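Local coordinates for periplasmic sugar-binding domain protein (Pseudomonas fluorescens Pf-5, PDB 3H75), which probably binds a carbohydrate in the periplasm, as a two-domain member of the bacterial solute-binding protein 2 family, at residues A[5-10]-A[38-43]; A[28-33]-A[268-273]. All blocks are in the same frame, centred on the assembly; numbering follows the deposited sequence.

Contact 1 (A[5-10]-A[38-43])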
loop_
_atom_site.group_PDB
_atom_site.type_symbol
_atom_site.label_atom_id
_atom_site.label_comp_id
_atom_site.label_asym_id
_atom_site.label_seq_id
_atom_site.Cartn_x
_atom_site.Cartn_y
_atom_site.Cartn_z
ATOM N N SER A 5 -5.253 8.913 -22.554
ATOM C CA SER A 5 -3.904 8.881 -22.004
ATOM C C SER A 5 -3.835 9.224 -20.525
ATOM O O SER A 5 -4.531 10.116 -20.042
ATOM C CB SER A 5 -3.008 9.843 -22.783
ATOM O OG SER A 5 -3.536 11.157 -22.747
ATOM N N VAL A 6 -2.965 8.511 -19.820
ATOM C CA VAL A 6 -2.769 8.715 -18.391
ATOM C C VAL A 6 -1.282 8.690 -18.055
ATOM O O VAL A 6 -0.531 7.872 -18.585
ATOM C CB VAL A 6 -3.455 7.595 -17.569
ATOM C CG1 VAL A 6 -3.206 7.808 -16.083
ATOM C CG2 VAL A 6 -4.948 7.566 -17.860
ATOM N N VAL A 7 -0.859 9.609 -17.196
ATOM C CA VAL A 7 0.522 9.644 -16.740
ATOM C C VAL A 7 0.447 9.442 -15.234
ATOM O O VAL A 7 -0.304 10.138 -14.544
ATOM C CB VAL A 7 1.213 10.997 -17.031
ATOM C CG1 VAL A 7 2.561 11.050 -16.316
ATOM C CG2 VAL A 7 1.421 11.166 -18.530
ATOM N N PHE A 8 1.193 8.468 -14.725
ATOM C CA PHE A 8 1.202 8.213 -13.292
ATOM C C PHE A 8 2.570 8.528 -12.729
ATOM O O PHE A 8 3.583 8.050 -13.241
ATOM C CB PHE A 8 0.846 6.749 -12.980
ATOM C CG PHE A 8 1.023 6.375 -11.525
ATOM C CD1 PHE A 8 0.426 7.132 -10.521
ATOM C CD2 PHE A 8 1.787 5.272 -11.158
ATOM C CE1 PHE A 8 0.586 6.798 -9.175
ATOM C CE2 PHE A 8 1.952 4.928 -9.810
ATOM C CZ PHE A 8 1.352 5.692 -8.822
ATOM N N LEU A 9 2.593 9.346 -11.683
ATOM C CA LEU A 9 3.839 9.713 -11.015
ATOM C C LEU A 9 4.024 8.749 -9.840
ATOM O O LEU A 9 3.423 8.918 -8.772
ATOM C CB LEU A 9 3.774 11.167 -10.533
ATOM C CG LEU A 9 3.394 12.165 -11.637
ATOM C CD1 LEU A 9 3.410 13.581 -11.074
ATOM C CD2 LEU A 9 4.370 12.047 -12.816
ATOM N N ASN A 10 4.842 7.726 -10.075
ATOM C CA ASN A 10 5.149 6.681 -9.100
ATOM C C ASN A 10 6.220 7.217 -8.138
ATOM O O ASN A 10 7.290 7.641 -8.569
ATOM C CB ASN A 10 5.670 5.451 -9.860
ATOM C CG ASN A 10 5.709 4.209 -9.008
ATOM O OD1 ASN A 10 6.241 4.226 -7.905
ATOM N ND2 ASN A 10 5.143 3.114 -9.522
ATOM N N ARG A 38 1.750 6.061 -19.156
ATOM C CA ARG A 38 3.159 6.360 -18.979
ATOM C C ARG A 38 3.392 6.489 -17.478
ATOM O O ARG A 38 2.668 7.202 -16.785
ATOM C CB ARG A 38 3.522 7.659 -19.697
ATOM C CG ARG A 38 3.403 7.560 -21.210
ATOM C CD ARG A 38 3.756 8.877 -21.881
ATOM N NE ARG A 38 4.905 9.503 -21.239
ATOM C CZ ARG A 38 6.069 8.897 -21.025
ATOM N NH1 ARG A 38 6.252 7.639 -21.407
ATOM N NH2 ARG A 38 7.046 9.544 -20.412
ATOM N N ILE A 39 4.393 5.775 -16.978
ATOM C CA ILE A 39 4.715 5.805 -15.561
ATOM C C ILE A 39 6.088 6.423 -15.351
ATOM O O ILE A 39 7.083 5.957 -15.916
ATOM C CB ILE A 39 4.707 4.381 -14.954
ATOM C CG1 ILE A 39 3.300 3.787 -15.046
ATOM C CG2 ILE A 39 5.172 4.431 -13.501
ATOM C CD1 ILE A 39 3.204 2.341 -14.596
ATOM N N LEU A 40 6.133 7.483 -14.549
ATOM C CA LEU A 40 7.381 8.171 -14.245
ATOM C C LEU A 40 7.758 7.904 -12.792
ATOM O O LEU A 40 7.005 8.242 -11.879
ATOM C CB LEU A 40 7.223 9.678 -14.451
ATOM C CG LEU A 40 6.722 10.152 -15.816
ATOM C CD1 LEU A 40 6.634 11.675 -15.819
ATOM C CD2 LEU A 40 7.664 9.671 -16.907
ATOM N N TYR A 41 8.920 7.293 -12.578
ATOM C CA TYR A 41 9.390 7.001 -11.227
ATOM C C TYR A 41 10.133 8.180 -10.604
ATOM O O TYR A 41 10.944 8.827 -11.261
ATOM C CB TYR A 41 10.325 5.784 -11.244
ATOM C CG TYR A 41 9.609 4.456 -11.329
ATOM C CD1 TYR A 41 9.103 3.845 -10.184
ATOM C CD2 TYR A 41 9.438 3.808 -12.555
ATOM C CE1 TYR A 41 8.447 2.618 -10.253
ATOM C CE2 TYR A 41 8.783 2.582 -12.636
ATOM C CZ TYR A 41 8.293 1.994 -11.478
ATOM O OH TYR A 41 7.663 0.771 -11.539
ATOM N N ALA A 42 9.869 8.442 -9.327
ATOM C CA ALA A 42 10.550 9.527 -8.632
ATOM C C ALA A 42 11.889 9.054 -8.078
ATOM O O ALA A 42 12.734 9.863 -7.718
ATOM C CB ALA A 42 9.686 10.035 -7.489
ATOM N N GLU A 43 12.068 7.735 -8.024
ATOM C CA GLU A 43 13.268 7.119 -7.464
ATOM C C GLU A 43 13.443 7.620 -6.028
ATOM O O GLU A 43 14.534 7.998 -5.583
ATOM C CB GLU A 43 14.508 7.409 -8.331
ATOM C CG GLU A 43 14.366 6.987 -9.806
ATOM C CD GLU A 43 14.193 5.486 -10.024
ATOM O OE1 GLU A 43 14.210 4.713 -9.044
ATOM O OE2 GLU A 43 14.043 5.078 -11.199
#
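Val6 O accepts the amide hydrogen of Arg38 N at 3.0 Å, the first bond of the parallel ladder between residues 5-10 and 38-43; Val6 also pairs with Asp36, just before the second segment. Arg38 O then receives Phe8 N at 2.8 Å, and Phe8 O takes Leu40 N at 2.9 Å. Further on, Asn10 N reaches Leu40 O less squarely, tilted 28° from the carbonyl plane. The ladder runs one bond past the strand 38-41, where Ala42 N gives its hydrogen to Asn10 O at 2.8 Å. Arg38 O and Phe8 O each also receive a CA-H...O contact, from Val7 and Ile39.

Asn10 CG stands anti to the backbone N (chi1 -166°), which lays the amide alongside the Tyr41 ring, inclined to it by 34°; Asn10 CG lies 3.4 Å from Tyr41 CE1, and Asn10 CB makes an off-centre CH-pi contact with the same ring. The polar ends look elsewhere: Asn10 OD1 accepts from Gly12 N, Asn10 ND2 donates to Trp19 O, and Tyr41 OH is hydrogen-bonded to Ser23 OG. On the other face Leu9 CD2 meets Leu40 CD1 at 3.8 Å, the two leucines running alongside each other.

Strands 5-10 and 36-41, linked by helix 17-33, form a beta-alpha-beta unit of the Rossmann-like periplasmic binding protein fold. Helix 17-33 covers the face of Phe8, Ile39 and Tyr41, helix 46-58 packs on that of Val7 and Leu9, and strand 65-69 pairs with the far edge of 5-10.

Contact 2 (A[28-33]-A[268-273])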
loop_
_atom_site.group_PDB
_atom_site.type_symbol
_atom_site.label_atom_id
_atom_site.label_comp_id
_atom_site.label_asym_id
_atom_site.label_seq_id
_atom_site.Cartn_x
_atom_site.Cartn_y
_atom_site.Cartn_z
ATOM N N ALA A 28 -1.011 -3.924 -16.967
ATOM C CA ALA A 28 -1.884 -4.995 -17.423
ATOM C C ALA A 28 -3.259 -4.386 -17.682
ATOM O O ALA A 28 -3.907 -4.689 -18.682
ATOM C CB ALA A 28 -1.978 -6.087 -16.364
ATOM N N ALA A 29 -3.695 -3.511 -16.781
ATOM C CA ALA A 29 -4.989 -2.856 -16.925
ATOM C C ALA A 29 -5.002 -1.932 -18.138
ATOM O O ALA A 29 -5.987 -1.889 -18.875
ATOM C CB ALA A 29 -5.323 -2.069 -15.664
ATOM N N ALA A 30 -3.911 -1.199 -18.345
ATOM C CA ALA A 30 -3.811 -0.280 -19.476
ATOM C C ALA A 30 -3.920 -1.022 -20.803
ATOM O O ALA A 30 -4.595 -0.562 -21.727
ATOM C CB ALA A 30 -2.492 0.491 -19.417
ATOM N N ARG A 31 -3.255 -2.168 -20.901
ATOM C CA ARG A 31 -3.301 -2.954 -22.129
ATOM C C ARG A 31 -4.705 -3.475 -22.410
ATOM O O ARG A 31 -5.189 -3.405 -23.540
ATOM C CB ARG A 31 -2.329 -4.136 -22.049
ATOM C CG ARG A 31 -0.859 -3.751 -22.108
ATOM C CD ARG A 31 0.024 -4.978 -22.304
ATOM N NE ARG A 31 0.021 -5.868 -21.145
ATOM C CZ ARG A 31 0.729 -5.660 -20.039
ATOM N NH1 ARG A 31 1.505 -4.589 -19.937
ATOM N NH2 ARG A 31 0.667 -6.526 -19.036
ATOM N N ASP A 32 -5.357 -3.991 -21.374
ATOM C CA ASP A 32 -6.697 -4.544 -21.517
ATOM C C ASP A 32 -7.756 -3.475 -21.778
ATOM O O ASP A 32 -8.726 -3.720 -22.497
ATOM C CB ASP A 32 -7.061 -5.347 -20.264
ATOM C CG ASP A 32 -8.284 -6.225 -20.464
ATOM O OD1 ASP A 32 -8.309 -6.997 -21.446
ATOM O OD2 ASP A 32 -9.215 -6.155 -19.637
ATOM N N LEU A 33 -7.557 -2.287 -21.209
ATOM C CA LEU A 33 -8.504 -1.183 -21.357
ATOM C C LEU A 33 -8.245 -0.285 -22.567
ATOM O O LEU A 33 -9.041 0.610 -22.862
ATOM C CB LEU A 33 -8.503 -0.331 -20.085
ATOM C CG LEU A 33 -8.972 -1.027 -18.805
ATOM C CD1 LEU A 33 -8.626 -0.174 -17.594
ATOM C CD2 LEU A 33 -10.468 -1.275 -18.878
ATOM N N TRP A 268 -7.350 -0.555 -10.544
ATOM C CA TRP A 268 -8.748 -0.183 -10.354
ATOM C C TRP A 268 -8.919 1.280 -10.745
ATOM O O TRP A 268 -9.942 1.669 -11.302
ATOM C CB TRP A 268 -9.157 -0.361 -8.892
ATOM C CG TRP A 268 -8.838 -1.700 -8.296
ATOM C CD1 TRP A 268 -8.509 -1.943 -6.992
ATOM C CD2 TRP A 268 -8.844 -2.979 -8.952
ATOM N NE1 TRP A 268 -8.310 -3.288 -6.794
ATOM C CE2 TRP A 268 -8.507 -3.947 -7.978
ATOM C CE3 TRP A 268 -9.099 -3.400 -10.265
ATOM C CZ2 TRP A 268 -8.416 -5.313 -8.276
ATOM C CZ3 TRP A 268 -9.009 -4.759 -10.561
ATOM C CH2 TRP A 268 -8.670 -5.698 -9.568
ATOM N N ALA A 269 -7.911 2.091 -10.435
ATOM C CA ALA A 269 -7.954 3.510 -10.764
ATOM C C ALA A 269 -8.081 3.696 -12.273
ATOM O O ALA A 269 -8.813 4.570 -12.736
ATOM C CB ALA A 269 -6.691 4.210 -10.252
ATOM N N LEU A 270 -7.372 2.877 -13.043
ATOM C CA LEU A 270 -7.441 3.000 -14.497
ATOM C C LEU A 270 -8.812 2.588 -15.025
ATOM O O LEU A 270 -9.277 3.127 -16.032
ATOM C CB LEU A 270 -6.320 2.195 -15.165
ATOM C CG LEU A 270 -4.929 2.800 -14.912
ATOM C CD1 LEU A 270 -3.856 1.968 -15.576
ATOM C CD2 LEU A 270 -4.879 4.221 -15.440
ATOM N N VAL A 271 -9.466 1.645 -14.352
ATOM C CA VAL A 271 -10.804 1.241 -14.775
ATOM C C VAL A 271 -11.714 2.452 -14.577
ATOM O O VAL A 271 -12.525 2.784 -15.444
ATOM C CB VAL A 271 -11.361 0.075 -13.928
ATOM C CG1 VAL A 271 -12.827 -0.168 -14.280
ATOM C CG2 VAL A 271 -10.549 -1.185 -14.176
ATOM N N ALA A 272 -11.574 3.112 -13.430
ATOM C CA ALA A 272 -12.384 4.287 -13.127
ATOM C C ALA A 272 -12.119 5.430 -14.108
ATOM O O ALA A 272 -13.057 6.090 -14.567
ATOM C CB ALA A 272 -12.123 4.751 -11.695
ATOM N N LEU A 273 -10.850 5.671 -14.430
ATOM C CA LEU A 273 -10.514 6.746 -15.359
ATOM C C LEU A 273 -10.988 6.398 -16.760
ATOM O O LEU A 273 -11.447 7.268 -17.503
ATOM C CB LEU A 273 -9.008 7.018 -15.355
ATOM C CG LEU A 273 -8.488 7.580 -14.028
ATOM C CD1 LEU A 273 -7.009 7.909 -14.158
ATOM C CD2 LEU A 273 -9.278 8.821 -13.644
#
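Leu33 and Leu270 both turn CG away from their own carbonyl carbon (chi1 -63° and -69°) and extend the chain beyond it, each thrusting a CD1 methyl at the opposing helix. Val271 has CG1 anti to the backbone N, leaving CG2 beside that nitrogen and within reach of Leu33.

The methyl of Leu33 comes down on the backbone of the partner helix: its CD1 lies 3.7 Å from Leu270 O and 3.8 Å from Val271 N. The same CD1 touches Leu270 CB at 4.1 Å and Val271 CG2 at 4.1 Å, so one carbon meets the root of Leu270 and a branch methyl of the next residue. Leu270 answers in the reverse direction, one turn earlier on the first helix. Its CD1 settles by Ala29 and Ala30, 4.3 Å from Ala29 CB and 4.2 Å from Ala30 N. Small alanine side chains let the leucine tip come up to the helix backbone there. The helix segments run in broadly the same direction, with axes 9.3 Å apart at closest approach and a crossing angle of -30°.

Both helices lie side by side on the face of the parallel sheet that carries Phe8, as in the alpha/beta sandwich of periplasmic binding protein domains: Leu270 also touches Met67 of strand 65-69, while Phe319 packs on Ala29 and Leu33. Val271 meets Phe335 at the flank.

Across the contact everything is aliphatic carbon against carbon or against main chain, and all five touching residues are buried. The main-chain amide of Leu33 is engaged within its own helix, bonding to Ala29 O. Cohesion between the segments therefore rests on dispersion and exclusion of water, without direction-setting polar bonds between them.

How the contacts relate
From the N terminus, strand 5-10 leads through helix 17-33 to strand 36-41, where contact 1 closes a short loop with 27 residues between its segments. Contact 2 starts within that loop, at 28-33, and closes a far longer one of 234 intervening residues, bringing helix 265-277 back from a late part of the chain. The segments alternate, so the loops cross. Contact 1 ties the edge strand to its neighbour in the sheet; contact 2 joins helices on one side of that sheet. The two touch where Val6 of strand 5-10 packs against helix 265-277, Val6 CG1 lying 4.0 Å from Leu270 CD2 and Val6 also packing on Leu273.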